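Local coordinates for protein Ara h 8 allergen isoform (Arachis hypogaea, PDB 6V8M) that binds hydrophobic ligands in an internal cavity and probably acts as an abscisic acid-binding protein of the Bet v 1 (PR-10) type in plant defence, at residues V14-L19 with L104-G109; G51-V56 with L68-A73; Y81-S86 with V98-K103. One frame throughout, in Å; residues are numbered along the deposited sequence.

Interaction 1: V14-L19 with L104-G109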
loop_
_atom_site.group_PDB
_atom_site.type_symbol
_atom_site.label_atom_id
_atom_site.label_comp_id
_atom_site.label_asym_id
_atom_site.label_seq_id
_atom_site.Cartn_x
_atom_site.Cartn_y
_atom_site.Cartn_z
ATOM N N VAL A 14 2.410 -2.570 17.528
ATOM C CA VAL A 14 3.818 -2.310 17.153
ATOM C C VAL A 14 4.062 -0.802 17.176
ATOM O O VAL A 14 3.300 -0.057 16.557
ATOM C CB VAL A 14 4.149 -2.895 15.776
ATOM C CG1 VAL A 14 5.613 -2.683 15.464
ATOM C CG2 VAL A 14 3.727 -4.349 15.654
ATOM N N PRO A 15 5.121 -0.328 17.880
ATOM C CA PRO A 15 5.473 1.096 17.912
ATOM C C PRO A 15 5.915 1.582 16.533
ATOM O O PRO A 15 6.328 0.793 15.688
ATOM C CB PRO A 15 6.621 1.176 18.930
ATOM C CG PRO A 15 7.215 -0.209 18.933
ATOM C CD PRO A 15 6.050 -1.136 18.690
ATOM N N PRO A 16 5.757 2.882 16.236
ATOM C CA PRO A 16 5.818 3.353 14.860
ATOM C C PRO A 16 7.187 3.248 14.175
ATOM O O PRO A 16 7.170 2.918 13.003
ATOM C CB PRO A 16 5.322 4.806 14.953
ATOM C CG PRO A 16 5.605 5.208 16.385
ATOM C CD PRO A 16 5.329 3.946 17.169
ATOM N N ALA A 17 8.309 3.456 14.857
ATOM C CA ALA A 17 9.621 3.393 14.168
ATOM C C ALA A 17 9.786 1.963 13.628
ATOM O O ALA A 17 10.149 1.767 12.445
ATOM C CB ALA A 17 10.751 3.777 15.079
ATOM N N LYS A 18 9.470 0.976 14.463
ATOM C CA LYS A 18 9.577 -0.456 14.097
ATOM C C LYS A 18 8.576 -0.787 12.983
ATOM O O LYS A 18 8.957 -1.484 12.004
ATOM C CB LYS A 18 9.339 -1.280 15.361
ATOM C CG LYS A 18 9.628 -2.763 15.263
ATOM C CD LYS A 18 9.873 -3.380 16.638
ATOM C CE LYS A 18 10.577 -4.720 16.580
ATOM N NZ LYS A 18 11.609 -4.849 17.639
ATOM N N LEU A 19 7.330 -0.339 13.126
ATOM C CA LEU A 19 6.261 -0.640 12.141
ATOM C C LEU A 19 6.562 0.049 10.801
ATOM O O LEU A 19 6.413 -0.597 9.768
ATOM C CB LEU A 19 4.914 -0.197 12.712
ATOM C CG LEU A 19 3.683 -0.617 11.900
ATOM C CD1 LEU A 19 3.682 -2.131 11.671
ATOM C CD2 LEU A 19 2.421 -0.156 12.642
ATOM N N LEU A 104 1.849 7.053 10.453
ATOM C CA LEU A 104 1.829 6.477 11.810
ATOM C C LEU A 104 2.114 7.568 12.846
ATOM O O LEU A 104 2.788 8.584 12.535
ATOM C CB LEU A 104 2.901 5.398 11.912
ATOM C CG LEU A 104 2.973 4.399 10.766
ATOM C CD1 LEU A 104 4.037 3.391 11.135
ATOM C CD2 LEU A 104 1.626 3.747 10.503
ATOM N N GLU A 105 1.689 7.313 14.069
ATOM C CA GLU A 105 2.155 8.115 15.235
ATOM C C GLU A 105 2.185 7.191 16.435
ATOM O O GLU A 105 1.430 6.172 16.455
ATOM C CB GLU A 105 1.324 9.392 15.402
ATOM C CG GLU A 105 -0.103 9.198 15.802
ATOM C CD GLU A 105 -0.825 10.508 16.106
ATOM O OE1 GLU A 105 -1.695 10.503 16.982
ATOM O OE2 GLU A 105 -0.501 11.535 15.475
ATOM N N ALA A 106 3.027 7.519 17.407
ATOM C CA ALA A 106 3.105 6.772 18.676
ATOM C C ALA A 106 1.764 6.880 19.415
ATOM O O ALA A 106 1.231 8.006 19.519
ATOM C CB ALA A 106 4.241 7.299 19.499
ATOM N N ALA A 107 1.248 5.754 19.919
ATOM C CA ALA A 107 0.020 5.701 20.754
ATOM C C ALA A 107 0.055 4.481 21.683
ATOM O O ALA A 107 0.074 3.355 21.163
ATOM C CB ALA A 107 -1.202 5.646 19.881
ATOM N N ASP A 108 0.051 4.681 23.007
ATOM C CA ASP A 108 -0.217 3.589 23.986
ATOM C C ASP A 108 0.789 2.435 23.835
ATOM O O ASP A 108 0.349 1.260 23.885
ATOM C CB ASP A 108 -1.655 3.090 23.795
ATOM C CG ASP A 108 -2.703 4.183 23.997
ATOM O OD1 ASP A 108 -2.659 4.836 25.055
ATOM O OD2 ASP A 108 -3.542 4.386 23.076
ATOM N N GLY A 109 2.079 2.732 23.614
ATOM C CA GLY A 109 3.127 1.707 23.408
ATOM C C GLY A 109 3.125 1.126 21.989
ATOM O O GLY A 109 4.081 0.378 21.657
#
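Leu19 N reaches back 3.0 Å to the carbonyl O of Pro15 and closes the first turn of helix 16-25, which lays Pro16 and Leu19 against Leu104 and Ala106. No hydrogen bond crosses between the two segments, so the contact rests on carbon packing. Pro15 stands at the N-cap and Pro16 opens the helix, a place suited to proline because a first-turn residue needs no N-H for helical bonding. The ring of Pro16 sits over the strand: its CG lies 3.6 Å from Ala106 N, and its CB lies 3.9 Å from Leu104 CB. Ala106 CB completes this grip by touching the same CG at 4.0 Å, so the ring is met by Leu104 and Ala106, two residues apart on the strand.

Leu104 folds its CG beside its own backbone N (chi1 -46°), which sends CD1 up beneath the helix. There this methyl is 3.7 Å from the carbonyl O of Pro16 and 4.0 Å from Leu19 CB. The two leucine side chains meet at roughly a right angle. At the outer end the ring of Pro15 lies alongside Gly109, its CB 3.8 Å from Gly109 O. Asp108 and Gly109 both have positive phi, with angles that fit a type I' turn between strands 95-107 and 110-121.

The exposed end with Pro15, Ala106 and Gly109 thus passes into a buried one at Leu19 and Leu104. Leu104 also packs on Ile113 of strand 110-121, and Val14 O accepts a hydrogen bond from Ser111 of that strand. Leu19 reaches Phe143 of helix 129-152, so the start of helix 16-25 is lodged between the hairpin end of the sheet and the long C-terminal helix.

Interaction 2: G51-V56 with L68-A73. With 2AN (8-anilino-1-naphthalene sulfonate), chain G; 2AN (8-anilino-1-naphthalene sulfonate), chain E.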
loop_
_atom_site.group_PDB
_atom_site.type_symbol
_atom_site.label_atom_id
_atom_site.label_comp_id
_atom_site.label_asym_id
_atom_site.label_seq_id
_atom_site.Cartn_x
_atom_site.Cartn_y
_atom_site.Cartn_z
ATOM N N GLY A 51 9.120 9.898 -6.318
ATOM C CA GLY A 51 9.256 9.705 -7.776
ATOM C C GLY A 51 9.641 8.276 -8.140
ATOM O O GLY A 51 9.606 7.972 -9.324
ATOM N N THR A 52 10.054 7.447 -7.173
ATOM C CA THR A 52 10.430 6.027 -7.407
ATOM C C THR A 52 9.216 5.306 -7.996
ATOM O O THR A 52 8.076 5.498 -7.485
ATOM C CB THR A 52 10.927 5.336 -6.134
ATOM O OG1 THR A 52 12.130 5.990 -5.729
ATOM C CG2 THR A 52 11.144 3.848 -6.336
ATOM N N VAL A 53 9.433 4.543 -9.058
ATOM C CA VAL A 53 8.374 3.721 -9.699
ATOM C C VAL A 53 8.719 2.257 -9.499
ATOM O O VAL A 53 9.861 1.871 -9.791
ATOM C CB VAL A 53 8.198 4.077 -11.186
ATOM C CG1 VAL A 53 7.136 3.197 -11.841
ATOM C CG2 VAL A 53 7.832 5.551 -11.305
ATOM N N LYS A 54 7.740 1.488 -9.047
ATOM C CA LYS A 54 7.911 0.045 -8.813
ATOM C C LYS A 54 6.924 -0.736 -9.664
ATOM O O LYS A 54 5.775 -0.298 -9.885
ATOM C CB LYS A 54 7.660 -0.356 -7.357
ATOM C CG LYS A 54 8.190 0.615 -6.315
ATOM C CD LYS A 54 7.857 0.177 -4.908
ATOM C CE LYS A 54 8.227 1.202 -3.864
ATOM N NZ LYS A 54 7.774 0.776 -2.514
ATOM N N LYS A 55 7.346 -1.920 -10.035
ATOM C CA LYS A 55 6.466 -2.883 -10.720
ATOM C C LYS A 55 6.176 -3.999 -9.720
ATOM O O LYS A 55 7.134 -4.660 -9.263
ATOM C CB LYS A 55 7.137 -3.412 -11.973
ATOM C CG LYS A 55 6.267 -4.320 -12.817
ATOM C CD LYS A 55 7.048 -4.921 -13.970
ATOM C CE LYS A 55 6.124 -5.716 -14.861
ATOM N NZ LYS A 55 6.850 -6.722 -15.670
ATOM N N VAL A 56 4.907 -4.223 -9.437
ATOM C CA VAL A 56 4.510 -5.301 -8.504
ATOM C C VAL A 56 3.864 -6.413 -9.316
ATOM O O VAL A 56 2.843 -6.167 -9.934
ATOM C CB VAL A 56 3.571 -4.838 -7.384
ATOM C CG1 VAL A 56 3.217 -6.047 -6.543
ATOM C CG2 VAL A 56 4.116 -3.697 -6.540
ATOM N N LEU A 68 1.690 -0.917 -11.311
ATOM C CA LEU A 68 2.804 0.015 -11.068
ATOM C C LEU A 68 2.476 0.841 -9.833
ATOM O O LEU A 68 1.294 1.184 -9.609
ATOM C CB LEU A 68 3.061 0.895 -12.296
ATOM C CG LEU A 68 3.421 0.169 -13.606
ATOM C CD1 LEU A 68 3.739 1.201 -14.670
ATOM C CD2 LEU A 68 4.597 -0.778 -13.437
ATOM N N HIS A 69 3.490 1.100 -9.021
ATOM C CA HIS A 69 3.390 1.997 -7.851
ATOM C C HIS A 69 4.310 3.187 -8.069
ATOM O O HIS A 69 5.426 2.980 -8.549
ATOM C CB HIS A 69 3.872 1.320 -6.568
ATOM C CG HIS A 69 2.986 0.301 -5.988
ATOM N ND1 HIS A 69 2.968 0.058 -4.636
ATOM C CD2 HIS A 69 2.166 -0.607 -6.569
ATOM C CE1 HIS A 69 2.162 -0.960 -4.403
ATOM N NE2 HIS A 69 1.643 -1.361 -5.564
ATOM N N LYS A 70 3.899 4.374 -7.651
ATOM C CA LYS A 70 4.815 5.530 -7.608
ATOM C C LYS A 70 4.856 6.090 -6.183
ATOM O O LYS A 70 3.794 6.289 -5.599
ATOM C CB LYS A 70 4.335 6.599 -8.580
ATOM C CG LYS A 70 5.240 7.819 -8.683
ATOM C CD LYS A 70 4.545 8.970 -9.349
ATOM C CE LYS A 70 5.462 10.112 -9.727
ATOM N NZ LYS A 70 4.668 11.330 -10.037
ATOM N N ILE A 71 6.041 6.345 -5.650
ATOM C CA ILE A 71 6.199 7.020 -4.334
ATOM C C ILE A 71 5.910 8.507 -4.524
ATOM O O ILE A 71 6.638 9.192 -5.284
ATOM C CB ILE A 71 7.595 6.801 -3.715
ATOM C CG1 ILE A 71 7.903 5.316 -3.614
ATOM C CG2 ILE A 71 7.674 7.485 -2.361
ATOM C CD1 ILE A 71 9.198 4.989 -2.917
ATOM N N ASP A 72 4.898 9.004 -3.823
ATOM C CA ASP A 72 4.548 10.449 -3.845
ATOM C C ASP A 72 5.292 11.183 -2.720
ATOM O O ASP A 72 5.816 12.318 -2.955
ATOM C CB ASP A 72 3.032 10.652 -3.766
ATOM C CG ASP A 72 2.249 9.962 -4.875
ATOM O OD1 ASP A 72 2.592 10.171 -6.062
ATOM O OD2 ASP A 72 1.289 9.241 -4.554
ATOM N N ALA A 73 5.415 10.577 -1.553
ATOM C CA ALA A 73 6.147 11.182 -0.425
ATOM C C ALA A 73 6.622 10.078 0.496
ATOM O O ALA A 73 5.901 9.078 0.655
ATOM C CB ALA A 73 5.282 12.184 0.320
HETATM C C1 2AN G . 8.780 -3.146 -16.771
HETATM C C2 2AN G . 8.583 -1.892 -16.289
HETATM C C3 2AN G . 7.361 -1.223 -16.463
HETATM C C4 2AN G . 6.354 -1.811 -17.157
HETATM C C5 2AN G . 6.509 -3.111 -17.696
HETATM C C6 2AN G . 5.460 -3.727 -18.416
HETATM C C7 2AN G . 5.601 -4.966 -18.939
HETATM C C8 2AN G . 6.795 -5.684 -18.757
HETATM N N 2AN G . 10.012 -3.813 -16.609
HETATM S S 2AN G . 9.281 -6.128 -17.879
HETATM C C9 2AN G . 7.844 -5.127 -18.077
HETATM C C10 2AN G . 7.739 -3.809 -17.510
HETATM C C11 2AN G . 10.971 -3.695 -15.589
HETATM C C12 2AN G . 12.029 -2.806 -15.731
HETATM C C13 2AN G . 12.989 -2.704 -14.738
HETATM C C14 2AN G . 12.916 -3.493 -13.612
HETATM C C15 2AN G . 11.880 -4.387 -13.474
HETATM C C16 2AN G . 10.910 -4.499 -14.457
HETATM O O1 2AN G . 8.905 -7.543 -18.438
HETATM O O2 2AN G . 9.512 -6.306 -16.479
HETATM O O3 2AN G . 10.331 -5.593 -18.692
HETATM C C1 2AN E . -2.748 -4.398 -6.240
HETATM C C2 2AN E . -3.870 -4.289 -7.013
HETATM C C3 2AN E . -4.971 -3.538 -6.597
HETATM C C4 2AN E . -4.975 -2.998 -5.357
HETATM C C5 2AN E . -3.845 -3.082 -4.512
HETATM C C6 2AN E . -3.871 -2.467 -3.241
HETATM C C7 2AN E . -2.826 -2.532 -2.414
HETATM C C8 2AN E . -1.643 -3.166 -2.811
HETATM N N 2AN E . -1.693 -5.236 -6.633
HETATM S S 2AN E . 0.051 -4.386 -4.422
HETATM C C9 2AN E . -1.573 -3.823 -4.007
HETATM C C10 2AN E . -2.680 -3.793 -4.931
HETATM C C11 2AN E . -1.686 -6.206 -7.658
HETATM C C12 2AN E . -0.450 -6.479 -8.232
HETATM C C13 2AN E . -0.358 -7.373 -9.287
HETATM C C14 2AN E . -1.480 -8.011 -9.762
HETATM C C15 2AN E . -2.708 -7.753 -9.194
HETATM C C16 2AN E . -2.818 -6.854 -8.146
HETATM O O1 2AN E . 0.312 -3.889 -5.741
HETATM O O2 2AN E . 0.957 -3.936 -3.406
HETATM O O3 2AN E . 0.062 -5.924 -4.486
HETATM O O HOH W 1 4.417 1.137 -2.715
#
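The His69 ring meets Val56 over one face and a bound sulfonate at its edge: Val56 CG2 lies 3.8 Å from the ring centroid in a CH-pi contact, while NE2 donates to O1 of the 8-anilino-1-naphthalene sulfonate of chain E at 2.9 Å (N-H...O 158°). At the other ring nitrogen, ND1 is 2.6 Å from water 1, which also has a weak bond from Lys54 NZ. These partners fix the rotation of the ring. Lys54 runs extended across Ile71, its CE 4.0 Å from Ile71 CD1, and delivers its buried ammonium to a salt bridge with Asp28 and a hydrogen bond with Tyr81.

On the opposite face of the sheet, Lys55 CB packs 3.9 Å from Leu68 CD2. The lysine then stretches out to O2 of the chain G ligand, 2.8 Å from its NZ. Paired backbone bonds link Lys54 and His69, and two more tie Gly51 N to Ile71 O and Ile71 N to Thr52 O. The segments belong to the antiparallel hairpin of strands 53-59 and 64-75, flanked in the sheet by strand 38-45 beside Lys55 and strand 80-86 beside His69.

Interaction 3: Y81-S86 with V98-K103; sequences YDYTIS and VSFKTK. With 2AN (8-anilino-1-naphthalene sulfonate), chain E; 2AN (8-anilino-1-naphthalene sulfonate), chain C; 2AN (8-anilino-1-naphthalene sulfonate), chain F.
Tyr83 and Phe100, a hydrogen-bonded pair, hold their rings in near-parallel planes, 6° apart, but slid so far that the rings barely overlap. The centroids are 4.6 Å apart, and over one face of the tyrosine ring sits Phe100 CB, a CH-pi contact 3.7 Å from the Tyr83 centroid. This follows from the tyrosine's first torsion: with CG between backbone N and carbonyl carbon (chi1 57°), the ring swings over the neighbouring strand and brings its OH within 3.5 Å of Phe100 CD2. Beyond it, Ile85 CD1 touches Phe100 CE1 at 3.7 Å and reaches C6 of the chain E ligand at 3.6 Å.

Thr102 also takes a chi1 near +60° (78°), which aims OG1 at the strand it faces; OG1 donates to a lone pair of Tyr81 O at 2.7 Å, in the carbonyl plane. Thr102 N, only weakly bonded to that same oxygen, has a second acceptor in Asp82 OD1 at 3.2 Å. A water also donates to OD1, and the carboxylate lies across Lys101 without a salt bridge.

On the face of Asp82 and Lys101, Ser99 OG donates to Thr84 OG1 at 2.9 Å, and Asp72 of the adjoining strand holds the threonine hydroxyl in turn. The other face, carrying Tyr83, Ile85 and Phe100, looks into the cavity, where Phe100 also meets the chain C ligand and Ser139 of helix 129-152. The hairpin is part of the curved antiparallel sheet that wraps round the long C-terminal helix in the Bet v 1 fold, and its inner face lines the ligand pocket.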
loop_
_atom_site.group_PDB
_atom_site.type_symbol
_atom_site.label_atom_id
_atom_site.label_comp_id
_atom_site.label_asym_id
_atom_site.label_seq_id
_atom_site.Cartn_x
_atom_site.Cartn_y
_atom_site.Cartn_z
ATOM N N TYR A 81 4.198 7.793 4.390
ATOM C CA TYR A 81 4.368 7.079 3.104
ATOM C C TYR A 81 3.114 7.289 2.266
ATOM O O TYR A 81 2.066 6.769 2.621
ATOM C CB TYR A 81 4.695 5.603 3.320
ATOM C CG TYR A 81 5.024 4.890 2.028
ATOM C CD1 TYR A 81 6.027 5.347 1.201
ATOM C CD2 TYR A 81 4.391 3.715 1.673
ATOM C CE1 TYR A 81 6.338 4.714 0.002
ATOM C CE2 TYR A 81 4.666 3.087 0.457
ATOM C CZ TYR A 81 5.643 3.586 -0.387
ATOM O OH TYR A 81 5.938 2.939 -1.566
ATOM N N ASP A 82 3.280 8.022 1.172
ATOM C CA ASP A 82 2.199 8.343 0.220
ATOM C C ASP A 82 2.614 7.749 -1.115
ATOM O O ASP A 82 3.758 7.984 -1.518
ATOM C CB ASP A 82 1.956 9.853 0.126
ATOM C CG ASP A 82 1.607 10.539 1.444
ATOM O OD1 ASP A 82 1.293 9.837 2.453
ATOM O OD2 ASP A 82 1.720 11.811 1.472
ATOM N N TYR A 83 1.715 7.024 -1.764
ATOM C CA TYR A 83 2.022 6.276 -3.006
ATOM C C TYR A 83 0.758 6.174 -3.829
ATOM O O TYR A 83 -0.384 6.200 -3.283
ATOM C CB TYR A 83 2.611 4.899 -2.699
ATOM C CG TYR A 83 1.717 4.047 -1.833
ATOM C CD1 TYR A 83 1.726 4.178 -0.460
ATOM C CD2 TYR A 83 0.959 3.036 -2.380
ATOM C CE1 TYR A 83 0.921 3.378 0.345
ATOM C CE2 TYR A 83 0.161 2.222 -1.588
ATOM C CZ TYR A 83 0.132 2.398 -0.217
ATOM O OH TYR A 83 -0.634 1.606 0.610
ATOM N N THR A 84 0.960 5.957 -5.115
ATOM C CA THR A 84 -0.142 5.842 -6.080
ATOM C C THR A 84 0.003 4.515 -6.805
ATOM O O THR A 84 1.127 4.231 -7.273
ATOM C CB THR A 84 -0.205 7.025 -7.033
ATOM O OG1 THR A 84 -0.488 8.208 -6.304
ATOM C CG2 THR A 84 -1.290 6.850 -8.054
ATOM N N ILE A 85 -1.076 3.757 -6.869
ATOM C CA ILE A 85 -1.118 2.520 -7.715
ATOM C C ILE A 85 -1.833 2.891 -9.010
ATOM O O ILE A 85 -2.926 3.452 -8.966
ATOM C CB ILE A 85 -1.791 1.361 -6.952
ATOM C CG1 ILE A 85 -1.101 1.124 -5.607
ATOM C CG2 ILE A 85 -1.832 0.114 -7.822
ATOM C CD1 ILE A 85 -1.713 0.022 -4.802
ATOM N N SER A 86 -1.256 2.533 -10.153
ATOM C CA SER A 86 -1.848 2.856 -11.473
ATOM C C SER A 86 -1.271 1.921 -12.522
ATOM O O SER A 86 -0.091 1.525 -12.375
ATOM C CB SER A 86 -1.546 4.268 -11.828
ATOM O OG SER A 86 -2.276 4.642 -12.986
ATOM N N VAL A 98 -5.302 4.730 -7.870
ATOM C CA VAL A 98 -5.643 4.888 -6.429
ATOM C C VAL A 98 -4.448 5.518 -5.713
ATOM O O VAL A 98 -3.345 4.974 -5.800
ATOM C CB VAL A 98 -6.058 3.562 -5.775
ATOM C CG1 VAL A 98 -6.566 3.813 -4.372
ATOM C CG2 VAL A 98 -7.103 2.822 -6.582
ATOM N N SER A 99 -4.662 6.657 -5.055
ATOM C CA SER A 99 -3.638 7.405 -4.291
ATOM C C SER A 99 -3.863 7.160 -2.808
ATOM O O SER A 99 -4.985 7.356 -2.315
ATOM C CB SER A 99 -3.637 8.872 -4.637
ATOM O OG SER A 99 -3.234 8.994 -6.003
ATOM N N PHE A 100 -2.803 6.719 -2.151
ATOM C CA PHE A 100 -2.785 6.440 -0.711
ATOM C C PHE A 100 -1.907 7.465 -0.020
ATOM O O PHE A 100 -0.805 7.729 -0.484
ATOM C CB PHE A 100 -2.181 5.073 -0.443
ATOM C CG PHE A 100 -2.945 3.916 -1.014
ATOM C CD1 PHE A 100 -2.864 3.611 -2.367
ATOM C CD2 PHE A 100 -3.726 3.134 -0.198
ATOM C CE1 PHE A 100 -3.571 2.544 -2.892
ATOM C CE2 PHE A 100 -4.421 2.064 -0.729
ATOM C CZ PHE A 100 -4.338 1.768 -2.064
ATOM N N LYS A 101 -2.396 7.987 1.090
ATOM C CA LYS A 101 -1.588 8.768 2.063
ATOM C C LYS A 101 -1.649 8.021 3.392
ATOM O O LYS A 101 -2.770 7.694 3.858
ATOM C CB LYS A 101 -2.102 10.204 2.176
ATOM C CG LYS A 101 -2.136 10.966 0.859
ATOM C CD LYS A 101 -2.685 12.366 0.936
ATOM C CE LYS A 101 -1.895 13.237 1.881
ATOM N NZ LYS A 101 -2.452 14.613 1.967
ATOM N N THR A 102 -0.492 7.659 3.929
ATOM C CA THR A 102 -0.420 6.884 5.187
ATOM C C THR A 102 0.545 7.601 6.133
ATOM O O THR A 102 1.600 8.139 5.706
ATOM C CB THR A 102 -0.039 5.410 5.005
ATOM O OG1 THR A 102 1.367 5.221 4.775
ATOM C CG2 THR A 102 -0.826 4.748 3.891
ATOM N N LYS A 103 0.155 7.633 7.389
ATOM C CA LYS A 103 0.978 8.166 8.487
ATOM C C LYS A 103 0.756 7.370 9.777
ATOM O O LYS A 103 -0.396 7.116 10.168
ATOM C CB LYS A 103 0.628 9.643 8.682
ATOM C CG LYS A 103 1.560 10.352 9.650
ATOM C CD LYS A 103 1.383 11.838 9.789
ATOM C CE LYS A 103 2.524 12.515 10.545
ATOM N NZ LYS A 103 2.989 11.789 11.762
HETATM C C1 2AN E . -2.748 -4.398 -6.240
HETATM C C2 2AN E . -3.870 -4.289 -7.013
HETATM C C3 2AN E . -4.971 -3.538 -6.597
HETATM C C4 2AN E . -4.975 -2.998 -5.357
HETATM C C5 2AN E . -3.845 -3.082 -4.512
HETATM C C6 2AN E . -3.871 -2.467 -3.241
HETATM C C7 2AN E . -2.826 -2.532 -2.414
HETATM C C8 2AN E . -1.643 -3.166 -2.811
HETATM N N 2AN E . -1.693 -5.236 -6.633
HETATM S S 2AN E . 0.051 -4.386 -4.422
HETATM C C9 2AN E . -1.573 -3.823 -4.007
HETATM C C10 2AN E . -2.680 -3.793 -4.931
HETATM C C11 2AN E . -1.686 -6.206 -7.658
HETATM C C12 2AN E . -0.450 -6.479 -8.232
HETATM C C13 2AN E . -0.358 -7.373 -9.287
HETATM C C14 2AN E . -1.480 -8.011 -9.762
HETATM C C15 2AN E . -2.708 -7.753 -9.194
HETATM C C16 2AN E . -2.818 -6.854 -8.146
HETATM O O1 2AN E . 0.312 -3.889 -5.741
HETATM O O2 2AN E . 0.957 -3.936 -3.406
HETATM O O3 2AN E . 0.062 -5.924 -4.486
HETATM C C1 2AN C . -5.745 1.273 4.355
HETATM C C2 2AN C . -4.957 1.637 3.299
HETATM C C3 2AN C . -3.580 1.376 3.284
HETATM C C4 2AN C . -3.009 0.767 4.349
HETATM C C5 2AN C . -3.778 0.368 5.468
HETATM C C6 2AN C . -3.139 -0.268 6.554
HETATM C C7 2AN C . -3.815 -0.658 7.643
HETATM C C8 2AN C . -5.195 -0.444 7.721
HETATM N N 2AN C . -7.135 1.588 4.334
HETATM S S 2AN C . -7.603 0.309 6.999
HETATM C C9 2AN C . -5.871 0.169 6.701
HETATM C C10 2AN C . -5.188 0.613 5.507
HETATM C C11 2AN C . -8.015 1.653 3.241
HETATM C C12 2AN C . -7.746 0.967 2.063
HETATM C C13 2AN C . -8.615 1.058 0.992
HETATM C C14 2AN C . -9.767 1.806 1.079
HETATM C C15 2AN C . -10.051 2.475 2.249
HETATM C C16 2AN C . -9.181 2.407 3.324
HETATM O O1 2AN C . -8.301 -0.285 5.913
HETATM O O2 2AN C . -7.937 1.784 7.005
HETATM O O3 2AN C . -7.828 -0.253 8.295
HETATM C C1 2AN F . 0.227 1.792 -18.177
HETATM C C2 2AN F . 1.579 1.824 -18.072
HETATM C C3 2AN F . 2.356 0.675 -18.249
HETATM C C4 2AN F . 1.756 -0.508 -18.518
HETATM C C5 2AN F . 0.353 -0.607 -18.626
HETATM C C6 2AN F . -0.238 -1.863 -18.899
HETATM C C7 2AN F . -1.573 -2.000 -18.998
HETATM C C8 2AN F . -2.408 -0.886 -18.839
HETATM N N 2AN F . -0.461 3.009 -17.942
HETATM S S 2AN F . -3.074 1.645 -18.430
HETATM C C9 2AN F . -1.888 0.351 -18.570
HETATM C C10 2AN F . -0.467 0.553 -18.452
HETATM C C11 2AN F . 0.111 4.037 -17.138
HETATM C C12 2AN F . 0.726 5.145 -17.717
HETATM C C13 2AN F . 1.311 6.121 -16.925
HETATM C C14 2AN F . 1.307 6.004 -15.555
HETATM C C15 2AN F . 0.724 4.903 -14.971
HETATM C C16 2AN F . 0.137 3.920 -15.753
HETATM O O1 2AN F . -2.902 2.285 -17.015
HETATM O O2 2AN F . -4.363 1.038 -18.510
HETATM O O3 2AN F . -2.737 2.665 -19.372
HETATM O O HOH W 2 0.543 11.039 4.807
#

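All three contacts reach one antiparallel sheet. Interaction 2 is buried; interactions 3 and 1 are partly buried, interaction 1 lying farthest from the chain centre. Interactions 2 and 3 are neighbouring hairpins, about 9 Å apart between centres, joined where Asp72 meets Asp82 and Thr84; the classic beta bulge at Asp72 and Ala73 lies on this seam. Both are built on backbone hydrogen bonds and share the chain E ligand, interaction 2 giving its sulfonate a polar partner and interaction 3 giving its naphthalene an apolar wall. Interaction 1 continues strand 95-107 from interaction 3. There the start of helix 16-25 packs against the strand by proline and leucine side chains, with no hydrogen bond between the segments.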